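Local coordinates for SusD homolog (Bacteroides thetaiotaomicron, PDB 3SGH), which probably binds glycans at the cell surface as a SusD-like outer-membrane lipoprotein and hands them on for uptake, at residues N93-E96 / V100-A103; P124-K129 / E140-H145. One frame throughout, in Å; residues are numbered along the deposited sequence.

Contact 1. Residues N93-E96 / V100-A103; sequences NSTE and VIYA
Thr95, in the last turn of helix 87-95, and Tyr102, in the first turn of helix 100-120, have the nearest alpha carbons of the two segments, 6.2 Å from CA to CA. At Glu96 the first helix ends in a Schellman motif: phi turns positive (51°), and Glu96 N still bonds back to Asn93 O at 3.3 Å. The Thr95 and Tyr102 side chains cross at about a right angle. Thr95 OG1 lies 3.3 Å from Tyr102 CB and 3.7 Å from Tyr102 CD1, reaching the ring obliquely at its root. With chi1 at 61°, this hydroxyl sits between its own backbone N and carbonyl carbon, and it hydrogen-bonds to Val91 O, one turn back. The two helices are consecutive members of the alpha-alpha superhelix expected of SusD relatives, joined by a short loop. Tyr102 is buried; its phenol oxygen reaches Glu92 OE2 by a hydrogen bond, so the second helix also grips the first at a polar point. Thr95 CG2 lies beside the Ile101-Tyr102 backbone, 4.2 Å from Ile101 CB. The CG1-CD1 arm of Ile101 leads away, and the side chain also touches Ser18 and Leu21 of helix 17-24.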
loop_
_atom_site.group_PDB
_atom_site.type_symbol
_atom_site.label_atom_id
_atom_site.label_comp_id
_atom_site.label_asym_id
_atom_site.label_seq_id
_atom_site.Cartn_x
_atom_site.Cartn_y
_atom_site.Cartn_z
ATOM N N ASN A 93 -1.962 -10.166 27.265
ATOM C CA ASN A 93 -2.254 -10.604 28.652
ATOM C C ASN A 93 -2.270 -12.136 28.790
ATOM O O ASN A 93 -1.598 -12.696 29.666
ATOM C CB ASN A 93 -3.563 -9.963 29.153
ATOM C CG ASN A 93 -3.409 -8.462 29.444
ATOM O OD1 ASN A 93 -2.283 -7.944 29.593
ATOM N ND2 ASN A 93 -4.539 -7.752 29.503
ATOM N N SER A 94 -2.987 -12.810 27.890
ATOM C CA SER A 94 -3.060 -14.268 27.879
ATOM C C SER A 94 -1.688 -14.939 27.743
ATOM O O SER A 94 -1.391 -15.910 28.461
ATOM C CB SER A 94 -3.953 -14.735 26.718
ATOM O OG SER A 94 -3.893 -16.143 26.585
ATOM N N THR A 95 -0.847 -14.408 26.846
ATOM C CA THR A 95 0.465 -14.993 26.560
ATOM C C THR A 95 1.585 -14.521 27.509
ATOM O O THR A 95 2.713 -15.042 27.440
ATOM C CB THR A 95 0.930 -14.672 25.089
ATOM O OG1 THR A 95 1.055 -13.242 24.916
ATOM C CG2 THR A 95 -0.035 -15.304 24.059
ATOM N N GLU A 96 1.280 -13.535 28.353
ATOM C CA GLU A 96 2.252 -12.884 29.217
ATOM C C GLU A 96 3.471 -12.421 28.410
ATOM O O GLU A 96 4.621 -12.581 28.853
ATOM C CB GLU A 96 2.642 -13.821 30.387
ATOM C CG GLU A 96 1.394 -14.397 31.098
ATOM C CD GLU A 96 1.685 -15.287 32.291
ATOM O OE1 GLU A 96 2.853 -15.687 32.485
ATOM O OE2 GLU A 96 0.712 -15.618 33.015
ATOM N N VAL A 100 5.235 -17.401 20.249
ATOM C CA VAL A 100 4.936 -17.120 18.822
ATOM C C VAL A 100 3.595 -16.405 18.643
ATOM O O VAL A 100 3.459 -15.566 17.751
ATOM C CB VAL A 100 5.000 -18.424 18.033
ATOM C CG1 VAL A 100 4.392 -18.258 16.618
ATOM C CG2 VAL A 100 6.459 -18.909 17.943
ATOM N N ILE A 101 2.615 -16.664 19.492
ATOM C CA ILE A 101 1.290 -16.048 19.310
ATOM C C ILE A 101 1.411 -14.571 19.687
ATOM O O ILE A 101 0.853 -13.730 18.999
ATOM C CB ILE A 101 0.163 -16.771 20.099
ATOM C CG1 ILE A 101 0.111 -18.246 19.655
ATOM C CG2 ILE A 101 -1.179 -16.059 19.945
ATOM C CD1 ILE A 101 0.002 -18.485 18.133
ATOM N N TYR A 102 2.201 -14.243 20.720
ATOM C CA TYR A 102 2.441 -12.862 21.059
ATOM C C TYR A 102 3.231 -12.158 19.967
ATOM O O TYR A 102 2.913 -11.025 19.606
ATOM C CB TYR A 102 3.172 -12.739 22.390
ATOM C CG TYR A 102 3.465 -11.332 22.765
ATOM C CD1 TYR A 102 2.431 -10.432 23.010
ATOM C CD2 TYR A 102 4.786 -10.880 22.909
ATOM C CE1 TYR A 102 2.695 -9.122 23.371
ATOM C CE2 TYR A 102 5.045 -9.557 23.285
ATOM C CZ TYR A 102 3.986 -8.702 23.526
ATOM O OH TYR A 102 4.221 -7.381 23.904
ATOM N N ALA A 103 4.277 -12.818 19.454
ATOM C CA ALA A 103 5.058 -12.287 18.344
ATOM C C ALA A 103 4.123 -11.956 17.175
ATOM O O ALA A 103 4.228 -10.883 16.564
ATOM C CB ALA A 103 6.107 -13.287 17.922
#

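Contact 2. Residues P124-K129 / E140-H145; sequences PYTQMK and EQTVWH
Tyr125 meets Val143 through a single methyl: Val143 CG2 stands 3.6 Å from Tyr125 CB and 3.7 Å from Tyr125 CG, approaching the ring obliquely near its root. The two side chains cross at about a right angle. Because Val143 CG2 stands anti to its backbone N, with CG1 between N and the carbonyl carbon (chi1 65°), it is CG2 that is turned to Tyr125. A lighter methyl-to-methyl contact flanks this one, Thr126 CG2 to Thr142 CG2 at 4.2 Å, nearer the surface. No hydrogen bond joins the segments directly, so the evidence here is for apolar packing. The loop side is shaped by a type I beta turn from Tyr125 to Met128, closed by Met128 N to Tyr125 O at 3.3 Å; the other side is the first turns of helix 140-162, so the connection between two helices of the superhelix folds back on the start of the second. Thr126 OG1 bonds to Asp138 OD1, and Thr142 OG1 to Asn139 OD1, both just ahead of the helix. Farther out, Tyr125 OH hydrogen-bonds to Asp150 OD2, and Arg109 of helix 100-120 makes a cation-pi contact with the Tyr125 ring.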
loop_
_atom_site.group_PDB
_atom_site.type_symbol
_atom_site.label_atom_id
_atom_site.label_comp_id
_atom_site.label_asym_id
_atom_site.label_seq_id
_atom_site.Cartn_x
_atom_site.Cartn_y
_atom_site.Cartn_z
ATOM N N PRO A 124 -2.267 7.153 18.630
ATOM C CA PRO A 124 -1.913 6.536 19.909
ATOM C C PRO A 124 -1.276 5.169 19.677
ATOM O O PRO A 124 -1.731 4.405 18.796
ATOM C CB PRO A 124 -3.269 6.385 20.634
ATOM C CG PRO A 124 -4.283 7.041 19.790
ATOM C CD PRO A 124 -3.715 7.191 18.399
ATOM N N TYR A 125 -0.245 4.855 20.443
ATOM C CA TYR A 125 0.445 3.586 20.291
ATOM C C TYR A 125 1.136 3.217 21.614
ATOM O O TYR A 125 0.613 2.360 22.344
ATOM C CB TYR A 125 1.380 3.609 19.058
ATOM C CG TYR A 125 2.019 2.268 18.741
ATOM C CD1 TYR A 125 1.403 1.365 17.890
ATOM C CD2 TYR A 125 3.225 1.899 19.334
ATOM C CE1 TYR A 125 1.963 0.119 17.611
ATOM C CE2 TYR A 125 3.795 0.622 19.060
ATOM C CZ TYR A 125 3.134 -0.247 18.202
ATOM O OH TYR A 125 3.650 -1.483 17.936
ATOM N N THR A 126 2.208 3.909 21.964
ATOM C CA THR A 126 2.994 3.584 23.167
ATOM C C THR A 126 2.211 3.728 24.455
ATOM O O THR A 126 2.415 2.954 25.392
ATOM C CB THR A 126 4.271 4.421 23.262
ATOM O OG1 THR A 126 3.937 5.800 23.372
ATOM C CG2 THR A 126 5.144 4.240 22.029
ATOM N N GLN A 127 1.287 4.683 24.472
ATOM C CA GLN A 127 0.561 5.061 25.684
ATOM C C GLN A 127 -0.796 4.384 25.800
ATOM O O GLN A 127 -1.536 4.663 26.727
ATOM C CB GLN A 127 0.364 6.578 25.723
ATOM C CG GLN A 127 1.667 7.370 25.703
ATOM C CD GLN A 127 2.625 6.901 26.759
ATOM O OE1 GLN A 127 2.410 7.128 27.955
ATOM N NE2 GLN A 127 3.704 6.261 26.332
HETATM N N MSE A 128 -1.140 3.510 24.856
HETATM C CA MSE A 128 -2.403 2.807 24.956
HETATM C C MSE A 128 -2.403 1.764 26.048
HETATM O O MSE A 128 -1.388 1.078 26.277
HETATM C CB MSE A 128 -2.736 2.164 23.660
HETATM C CG MSE A 128 -2.990 3.187 22.641
HETATM SE SE MSE A 128 -3.321 2.262 21.034
HETATM C CE MSE A 128 -5.144 1.740 21.332
ATOM N N LYS A 129 -3.543 1.680 26.736
ATOM C CA LYS A 129 -3.798 0.717 27.799
ATOM C C LYS A 129 -5.123 -0.026 27.557
ATOM O O LYS A 129 -6.106 0.567 27.110
ATOM C CB LYS A 129 -3.863 1.428 29.154
ATOM C CG LYS A 129 -2.561 2.101 29.577
ATOM C CD LYS A 129 -2.651 2.734 30.990
ATOM C CE LYS A 129 -1.531 3.766 31.252
ATOM N NZ LYS A 129 -0.255 3.465 30.474
ATOM N N GLU A 140 4.928 11.276 15.172
ATOM C CA GLU A 140 5.279 10.303 14.168
ATOM C C GLU A 140 6.662 9.701 14.433
ATOM O O GLU A 140 6.820 8.495 14.373
ATOM C CB GLU A 140 5.165 10.903 12.783
ATOM C CG GLU A 140 3.694 11.200 12.389
ATOM C CD GLU A 140 3.611 12.109 11.178
ATOM O OE1 GLU A 140 3.755 11.560 10.068
ATOM O OE2 GLU A 140 3.420 13.357 11.325
ATOM N N GLN A 141 7.656 10.502 14.803
ATOM C CA GLN A 141 8.938 9.884 15.148
ATOM C C GLN A 141 8.767 8.789 16.210
ATOM O O GLN A 141 9.339 7.692 16.093
ATOM C CB GLN A 141 9.996 10.923 15.584
ATOM C CG GLN A 141 11.304 10.265 15.886
ATOM C CD GLN A 141 12.248 11.193 16.594
ATOM O OE1 GLN A 141 11.874 11.838 17.580
ATOM N NE2 GLN A 141 13.473 11.268 16.110
ATOM N N THR A 142 7.963 9.068 17.225
ATOM C CA THR A 142 7.858 8.167 18.363
ATOM C C THR A 142 7.186 6.883 17.963
ATOM O O THR A 142 7.648 5.800 18.324
ATOM C CB THR A 142 7.087 8.857 19.532
ATOM O OG1 THR A 142 7.899 9.948 20.023
ATOM C CG2 THR A 142 6.816 7.887 20.662
ATOM N N VAL A 143 6.097 6.987 17.203
ATOM C CA VAL A 143 5.380 5.756 16.796
ATOM C C VAL A 143 6.203 4.934 15.806
ATOM O O VAL A 143 6.250 3.736 15.930
ATOM C CB VAL A 143 3.923 5.990 16.297
ATOM C CG1 VAL A 143 3.849 6.811 15.008
ATOM C CG2 VAL A 143 3.228 4.665 16.149
ATOM N N TRP A 144 6.879 5.558 14.849
ATOM C CA TRP A 144 7.714 4.777 13.942
ATOM C C TRP A 144 8.802 4.031 14.718
ATOM O O TRP A 144 9.019 2.842 14.508
ATOM C CB TRP A 144 8.278 5.670 12.839
ATOM C CG TRP A 144 7.233 5.931 11.745
ATOM C CD1 TRP A 144 6.432 7.024 11.632
ATOM C CD2 TRP A 144 6.841 5.047 10.677
ATOM N NE1 TRP A 144 5.622 6.916 10.566
ATOM C CE2 TRP A 144 5.812 5.701 9.965
ATOM C CE3 TRP A 144 7.266 3.794 10.257
ATOM C CZ2 TRP A 144 5.217 5.146 8.832
ATOM C CZ3 TRP A 144 6.641 3.212 9.152
ATOM C CH2 TRP A 144 5.624 3.881 8.469
ATOM N N HIS A 145 9.487 4.729 15.611
ATOM C CA HIS A 145 10.543 4.064 16.427
ATOM C C HIS A 145 9.989 2.961 17.335
ATOM O O HIS A 145 10.561 1.842 17.396
ATOM C CB HIS A 145 11.337 5.080 17.225
ATOM C CG HIS A 145 12.280 5.899 16.393
ATOM N ND1 HIS A 145 13.498 6.330 16.864
ATOM C CD2 HIS A 145 12.169 6.391 15.142
ATOM C CE1 HIS A 145 14.100 7.046 15.929
ATOM N NE2 HIS A 145 13.312 7.104 14.875
#

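From the N terminus, contact 1 comes first: the three residues between 93-96 and 100-103 form a short loop that it closes, joining the end of helix 87-95 to the start of helix 100-120. That second helix runs on to residue 120, and contact 2 then closes the longer loop of ten residues between 124-129 and 140-145. The two neither nest nor cross but follow in series, with centres 20 Å apart, nearest atoms about 8 Å apart and no touch. Helix 100-120 links them, and helix 140-162 packs against both its ends: Tyr102 touches Asn153 and Ala103 touches Ile157, while Trp144 touches Ala117 and Ser118.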